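Local coordinates for protein phenol hydroxylase component phN (Pseudomonas stutzeri, PDB 3U52) that probably hydroxylates phenol and related aromatics with molecular oxygen at a carboxylate-bridged di-iron centre, as the hydroxylase component of a multicomponent bacterial monooxygenase, at residues A[265-270]-A[431-436]. Sequence-based numbering, arbitrary orientation.
Sequences WFWRGF and FCSDGC. With ZN (zinc ion), chain I.
Trp267 lays one face of its indole on Gly435, in the first turn of helix 434-442. Gly435 CA sits 3.7 Å from the centroid of the five-membered ring and only 9° off the ring normal, a CH-pi contact. A side chain on Gly435 would run into the indole, so the bare backbone permits this close approach. The opposite face of the indole is backed by Phe270 CD2, so the ring is held between its own helix and the zinc-bearing segment. With CG anti to the backbone N (chi1 -173°), Trp267 reaches across from helix 254-283 and brings the pyrrole edge up to the metal site. There Cys436 SG lies in the ring plane, 3.5 Å from Trp267 NE1, a sulfur-aromatic contact made by a thiolate that also binds zinc. Ser433 lies obliquely to the indole, its OG 3.5 Å from Trp267 CZ2. Ser433 is the N-cap residue of helix 434-442, and its OG accepts a nearly straight capping bond from Cys436 N (3.3 Å, 167°), which helps fix the backbone of a zinc ligand. Replacing this tryptophan by alanine is likely to open a gap over Gly435 and leave the Cys436 sulfur without its aromatic neighbour. Cys432 and Cys436, with Cys399 and Cys402, complete a four-cysteine zinc site, here packed through one tryptophan against a long helix of the hydroxylase.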
loop_
_atom_site.group_PDB
_atom_site.type_symbol
_atom_site.label_atom_id
_atom_site.label_comp_id
_atom_site.label_asym_id
_atom_site.label_seq_id
_atom_site.Cartn_x
_atom_site.Cartn_y
_atom_site.Cartn_z
ATOM N N TRP A 265 5.434 24.765 -31.083
ATOM C CA TRP A 265 5.499 23.865 -29.953
ATOM C C TRP A 265 5.542 22.427 -30.410
ATOM O O TRP A 265 6.077 21.595 -29.721
ATOM C CB TRP A 265 4.317 24.142 -28.982
ATOM C CG TRP A 265 4.669 25.434 -28.249
ATOM C CD1 TRP A 265 4.137 26.662 -28.464
ATOM C CD2 TRP A 265 5.725 25.612 -27.269
ATOM N NE1 TRP A 265 4.778 27.603 -27.673
ATOM C CE2 TRP A 265 5.725 26.967 -26.905
ATOM C CE3 TRP A 265 6.613 24.733 -26.622
ATOM C CZ2 TRP A 265 6.620 27.502 -25.924
ATOM C CZ3 TRP A 265 7.525 25.261 -25.651
ATOM C CH2 TRP A 265 7.505 26.629 -25.326
ATOM N N PHE A 266 4.951 22.128 -31.566
ATOM C CA PHE A 266 5.256 20.834 -32.190
ATOM C C PHE A 266 6.754 20.680 -32.288
ATOM O O PHE A 266 7.297 19.623 -31.887
ATOM C CB PHE A 266 4.674 20.660 -33.615
ATOM C CG PHE A 266 5.195 19.425 -34.297
ATOM C CD1 PHE A 266 6.154 19.522 -35.313
ATOM C CD2 PHE A 266 4.781 18.151 -33.843
ATOM C CE1 PHE A 266 6.683 18.376 -35.903
ATOM C CE2 PHE A 266 5.293 16.979 -34.475
ATOM C CZ PHE A 266 6.271 17.112 -35.469
ATOM N N TRP A 267 7.422 21.695 -32.834
ATOM C CA TRP A 267 8.829 21.557 -33.179
ATOM C C TRP A 267 9.726 21.558 -31.922
ATOM O O TRP A 267 10.583 20.707 -31.768
ATOM C CB TRP A 267 9.284 22.555 -34.258
ATOM C CG TRP A 267 10.697 22.202 -34.664
ATOM C CD1 TRP A 267 11.845 22.793 -34.241
ATOM C CD2 TRP A 267 11.093 21.169 -35.580
ATOM N NE1 TRP A 267 12.921 22.174 -34.806
ATOM C CE2 TRP A 267 12.491 21.166 -35.624
ATOM C CE3 TRP A 267 10.391 20.226 -36.340
ATOM C CZ2 TRP A 267 13.234 20.256 -36.429
ATOM C CZ3 TRP A 267 11.119 19.327 -37.146
ATOM C CH2 TRP A 267 12.515 19.352 -37.185
ATOM N N ARG A 268 9.460 22.463 -30.978
ATOM C CA ARG A 268 10.131 22.403 -29.672
ATOM C C ARG A 268 9.882 21.086 -28.887
ATOM O O ARG A 268 10.798 20.554 -28.256
ATOM C CB ARG A 268 9.740 23.624 -28.803
ATOM C CG ARG A 268 10.384 24.943 -29.311
ATOM C CD ARG A 268 10.845 25.860 -28.103
ATOM N NE ARG A 268 11.989 25.261 -27.415
ATOM C CZ ARG A 268 12.852 25.929 -26.663
ATOM N NH1 ARG A 268 12.696 27.221 -26.470
ATOM N NH2 ARG A 268 13.862 25.298 -26.076
ATOM N N GLY A 269 8.648 20.586 -28.931
ATOM C CA GLY A 269 8.296 19.344 -28.274
ATOM C C GLY A 269 9.019 18.180 -28.944
ATOM O O GLY A 269 9.557 17.300 -28.262
ATOM N N PHE A 270 9.090 18.194 -30.272
ATOM C CA PHE A 270 9.839 17.143 -30.991
ATOM C C PHE A 270 11.355 17.116 -30.572
ATOM O O PHE A 270 11.957 16.043 -30.341
ATOM C CB PHE A 270 9.684 17.376 -32.523
ATOM C CG PHE A 270 10.598 16.536 -33.353
ATOM C CD1 PHE A 270 10.591 15.156 -33.241
ATOM C CD2 PHE A 270 11.460 17.132 -34.262
ATOM C CE1 PHE A 270 11.451 14.367 -34.065
ATOM C CE2 PHE A 270 12.303 16.360 -35.068
ATOM C CZ PHE A 270 12.289 14.983 -34.954
ATOM N N PHE A 431 21.504 27.385 -35.902
ATOM C CA PHE A 431 20.358 26.487 -35.620
ATOM C C PHE A 431 20.648 25.060 -36.080
ATOM O O PHE A 431 21.462 24.855 -36.984
ATOM C CB PHE A 431 19.096 27.030 -36.314
ATOM C CG PHE A 431 18.899 28.493 -36.077
ATOM C CD1 PHE A 431 18.404 28.952 -34.856
ATOM C CD2 PHE A 431 19.342 29.424 -37.014
ATOM C CE1 PHE A 431 18.309 30.348 -34.594
ATOM C CE2 PHE A 431 19.203 30.834 -36.779
ATOM C CZ PHE A 431 18.721 31.279 -35.576
ATOM N N CYS A 432 19.930 24.087 -35.502
ATOM C CA CYS A 432 20.086 22.674 -35.900
ATOM C C CYS A 432 19.221 22.302 -37.138
ATOM O O CYS A 432 19.380 21.186 -37.678
ATOM C CB CYS A 432 19.660 21.798 -34.734
ATOM S SG CYS A 432 17.887 22.008 -34.326
ATOM N N SER A 433 18.318 23.184 -37.557
ATOM C CA SER A 433 17.279 22.862 -38.528
ATOM C C SER A 433 16.515 24.105 -38.985
ATOM O O SER A 433 16.619 25.159 -38.372
ATOM C CB SER A 433 16.244 21.961 -37.870
ATOM O OG SER A 433 15.751 22.638 -36.700
ATOM N N ASP A 434 15.696 23.939 -40.030
ATOM C CA ASP A 434 14.755 24.953 -40.483
ATOM C C ASP A 434 13.719 25.189 -39.407
ATOM O O ASP A 434 13.240 26.292 -39.270
ATOM C CB ASP A 434 14.048 24.523 -41.765
ATOM C CG ASP A 434 14.980 24.522 -42.994
ATOM O OD1 ASP A 434 15.725 25.501 -43.217
ATOM O OD2 ASP A 434 14.933 23.532 -43.741
ATOM N N GLY A 435 13.338 24.167 -38.658
ATOM C CA GLY A 435 12.235 24.345 -37.713
ATOM C C GLY A 435 12.606 25.338 -36.623
ATOM O O GLY A 435 11.813 26.205 -36.281
ATOM N N CYS A 436 13.832 25.220 -36.111
ATOM C CA CYS A 436 14.356 26.122 -35.080
ATOM C C CYS A 436 14.676 27.494 -35.676
ATOM O O CYS A 436 14.411 28.509 -35.079
ATOM C CB CYS A 436 15.575 25.501 -34.436
ATOM S SG CYS A 436 15.168 24.203 -33.151
HETATM ZN ZN ZN I . 17.218 23.465 -32.587
#